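Local coordinates for cytolethal distending toxin subunit A (Haemophilus ducreyi, PDB 1SR4), which is a ricin-type lectin subunit of a tripartite genotoxin and, together with CdtC, probably forms the heterodimer required to deliver the nuclease-like CdtB into host cells, at residues W74-R79 with Q115-C120. Residues are numbered along the deposited sequence; the frame is centred on the assembly and turned at random.
Sequences WALAKR and QSLGTC
L76 and L117 meet through one methyl each, where two connecting loops of the ricin-type beta-trefoil come side by side. One loop, carrying 74-79, joins strands 69-73 and 82-86; the other, carrying 115-120, joins strands 110-114 and 120-124. The two leucine side chains cross at about a right angle, with CD2 of L76 lying 4.1 Å from CD1 of L117. That same CD1 also sits 3.8 Å from the backbone O of L76, so the methyl of L117 touches both the side chain and the peptide of its partner. L117 directs its CB at the opposite loop and places CG anti to its own carbonyl carbon (chi1 -54°); CD1 then extends anti to CA (chi2 175°) and reaches L76. L76 starts off to one side and only its end closes in.

Two residues further along each loop comes a second, smaller contact, K78 with T119, whose side chains cross obliquely. Here the lysine contributes its aliphatic stem, not its amine. The buried T119 splits its two branches: CG2 faces the lysine, while OG1 takes the place between backbone N and carbonyl carbon (chi1 49°) and is hydrogen-bonded to ND1 of H130. H130, on strand 127-131, thus touches L117 and, through the bond to OG1, helps hold T119 with its methyl toward K78. C120, which follows T119, is tied by a disulfide to C133, and R79, which follows K78, forms a salt bridge with D131. Segment 74-79 belongs to a region inferred to mediate binding to target cells, and L76 and K78 are largely solvent-exposed, consistent with such a surface. The lysine stem meets the threonine at CG, 4.0 Å from T119 CG2.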
ATOM      1  N   TRP A  74     -11.622  25.511  -4.251  1.00 11.87           N
ATOM      2  CA  TRP A  74     -12.325  26.429  -3.357  1.00 13.99           C
ATOM      3  C   TRP A  74     -13.384  27.078  -4.269  1.00 14.58           C
ATOM      4  O   TRP A  74     -14.555  26.725  -4.192  1.00 13.15           O
ATOM      5  CB  TRP A  74     -11.396  27.481  -2.742  1.00 15.52           C
ATOM      6  CG  TRP A  74     -12.144  28.396  -1.835  1.00 23.04           C
ATOM      7  CD1 TRP A  74     -12.824  28.054  -0.694  1.00 24.73           C
ATOM      8  CD2 TRP A  74     -12.367  29.794  -2.028  1.00 26.50           C
ATOM      9  NE1 TRP A  74     -13.461  29.156  -0.170  1.00 25.43           N
ATOM     10  CE2 TRP A  74     -13.198  30.238  -0.968  1.00 27.37           C
ATOM     11  CE3 TRP A  74     -11.951  30.718  -2.996  1.00 28.75           C
ATOM     12  CZ2 TRP A  74     -13.618  31.569  -0.852  1.00 29.32           C
ATOM     13  CZ3 TRP A  74     -12.373  32.048  -2.880  1.00 31.48           C
ATOM     14  CH2 TRP A  74     -13.196  32.455  -1.816  1.00 30.17           C
ATOM     15  N   ALA A  75     -12.966  27.990  -5.152  1.00 13.70           N
ATOM     16  CA  ALA A  75     -13.907  28.610  -6.098  1.00 16.28           C
ATOM     17  C   ALA A  75     -14.163  27.521  -7.131  1.00 15.22           C
ATOM     18  O   ALA A  75     -13.223  26.968  -7.717  1.00 15.01           O
ATOM     19  CB  ALA A  75     -13.281  29.852  -6.763  1.00 14.97           C
ATOM     20  N   LEU A  76     -15.432  27.214  -7.353  1.00 14.38           N
ATOM     21  CA  LEU A  76     -15.823  26.139  -8.260  1.00 15.53           C
ATOM     22  C   LEU A  76     -15.549  26.291  -9.751  1.00 16.88           C
ATOM     23  O   LEU A  76     -15.352  25.291 -10.434  1.00 15.58           O
ATOM     24  CB  LEU A  76     -17.311  25.820  -8.070  1.00 16.87           C
ATOM     25  CG  LEU A  76     -17.790  25.448  -6.662  1.00 16.02           C
ATOM     26  CD1 LEU A  76     -19.302  25.163  -6.698  1.00 17.32           C
ATOM     27  CD2 LEU A  76     -17.036  24.222  -6.157  1.00 13.98           C
ATOM     28  N   ALA A  77     -15.544  27.515 -10.268  1.00 17.42           N
ATOM     29  CA  ALA A  77     -15.309  27.693 -11.698  1.00 18.65           C
ATOM     30  C   ALA A  77     -13.917  27.195 -12.085  1.00 18.66           C
ATOM     31  O   ALA A  77     -12.968  27.316 -11.304  1.00 16.36           O
ATOM     32  CB  ALA A  77     -15.463  29.171 -12.077  1.00 21.08           C
ATOM     33  N   LYS A  78     -13.807  26.640 -13.291  1.00 17.49           N
ATOM     34  CA  LYS A  78     -12.535  26.133 -13.792  1.00 19.54           C
ATOM     35  C   LYS A  78     -11.445  27.199 -13.799  1.00 17.50           C
ATOM     36  O   LYS A  78     -11.722  28.383 -13.951  1.00 17.07           O
ATOM     37  CB  LYS A  78     -12.719  25.579 -15.210  1.00 22.98           C
ATOM     38  CG  LYS A  78     -13.581  24.329 -15.272  1.00 26.46           C
ATOM     39  CD  LYS A  78     -13.684  23.822 -16.702  1.00 32.62           C
ATOM     40  CE  LYS A  78     -14.811  24.498 -17.459  1.00 33.72           C
ATOM     41  NZ  LYS A  78     -16.133  23.980 -16.982  1.00 36.56           N
ATOM     42  N   ARG A  79     -10.208  26.754 -13.615  1.00 16.35           N
ATOM     43  CA  ARG A  79      -9.019  27.603 -13.606  1.00 16.68           C
ATOM     44  C   ARG A  79      -8.786  28.450 -12.364  1.00 16.70           C
ATOM     45  O   ARG A  79      -7.872  29.271 -12.330  1.00 17.78           O
ATOM     46  CB  ARG A  79      -8.946  28.471 -14.879  1.00 17.77           C
ATOM     47  CG  ARG A  79      -8.776  27.616 -16.149  1.00 18.43           C
ATOM     48  CD  ARG A  79      -8.323  28.407 -17.379  1.00 23.65           C
ATOM     49  NE  ARG A  79      -6.931  28.857 -17.299  1.00 24.68           N
ATOM     50  CZ  ARG A  79      -5.863  28.077 -17.493  1.00 26.71           C
ATOM     51  NH1 ARG A  79      -5.999  26.788 -17.783  1.00 25.18           N
ATOM     52  NH2 ARG A  79      -4.646  28.593 -17.398  1.00 27.88           N
ATOM     53  N   GLN A 115     -13.413  14.533  -7.423  1.00 10.64           N
ATOM     54  CA  GLN A 115     -14.568  13.656  -7.279  1.00 10.98           C
ATOM     55  C   GLN A 115     -15.864  14.320  -7.683  1.00 11.46           C
ATOM     56  O   GLN A 115     -16.688  13.716  -8.351  1.00 10.57           O
ATOM     57  CB  GLN A 115     -14.737  13.167  -5.831  1.00  8.04           C
ATOM     58  CG  GLN A 115     -16.003  12.348  -5.649  1.00 11.03           C
ATOM     59  CD  GLN A 115     -16.144  11.754  -4.265  1.00 12.71           C
ATOM     60  OE1 GLN A 115     -15.690  12.341  -3.272  1.00 13.66           O
ATOM     61  NE2 GLN A 115     -16.794  10.595  -4.182  1.00 10.95           N
ATOM     62  N   SER A 116     -16.043  15.556  -7.242  1.00 12.04           N
ATOM     63  CA  SER A 116     -17.267  16.291  -7.508  1.00 13.80           C
ATOM     64  C   SER A 116     -17.344  16.955  -8.865  1.00 14.10           C
ATOM     65  O   SER A 116     -18.348  16.830  -9.559  1.00 13.41           O
ATOM     66  CB  SER A 116     -17.468  17.364  -6.432  1.00 14.37           C
ATOM     67  OG  SER A 116     -18.603  18.164  -6.724  1.00 16.81           O
ATOM     68  N   LEU A 117     -16.274  17.646  -9.245  1.00 13.61           N
ATOM     69  CA  LEU A 117     -16.268  18.401 -10.492  1.00 12.87           C
ATOM     70  C   LEU A 117     -15.697  17.722 -11.733  1.00 13.20           C
ATOM     71  O   LEU A 117     -15.936  18.181 -12.843  1.00 14.35           O
ATOM     72  CB  LEU A 117     -15.554  19.731 -10.259  1.00 12.17           C
ATOM     73  CG  LEU A 117     -16.115  20.565  -9.100  1.00 13.46           C
ATOM     74  CD1 LEU A 117     -15.232  21.802  -8.894  1.00 14.52           C
ATOM     75  CD2 LEU A 117     -17.556  20.996  -9.394  1.00 15.69           C
ATOM     76  N   GLY A 118     -14.944  16.643 -11.553  1.00 12.58           N
ATOM     77  CA  GLY A 118     -14.387  15.957 -12.702  1.00 12.58           C
ATOM     78  C   GLY A 118     -13.245  16.699 -13.372  1.00 11.11           C
ATOM     79  O   GLY A 118     -12.779  16.287 -14.431  1.00 12.10           O
ATOM     80  N   THR A 119     -12.798  17.797 -12.780  1.00 11.13           N
ATOM     81  CA  THR A 119     -11.677  18.544 -13.358  1.00 11.38           C
ATOM     82  C   THR A 119     -10.355  17.980 -12.818  1.00 12.84           C
ATOM     83  O   THR A 119     -10.342  17.174 -11.876  1.00 12.26           O
ATOM     84  CB  THR A 119     -11.775  20.066 -13.045  1.00 13.83           C
ATOM     85  OG1 THR A 119     -12.009  20.267 -11.647  1.00 14.89           O
ATOM     86  CG2 THR A 119     -12.929  20.699 -13.824  1.00 15.97           C
ATOM     87  N   CYS A 120      -9.244  18.404 -13.410  1.00 11.21           N
ATOM     88  CA  CYS A 120      -7.923  17.914 -13.014  1.00 11.72           C
ATOM     89  C   CYS A 120      -7.025  18.963 -12.390  1.00 11.85           C
ATOM     90  O   CYS A 120      -7.089  20.149 -12.763  1.00 10.04           O
ATOM     91  CB  CYS A 120      -7.207  17.325 -14.234  1.00 14.14           C
ATOM     92  SG  CYS A 120      -7.751  15.637 -14.615  1.00 19.27           S
TER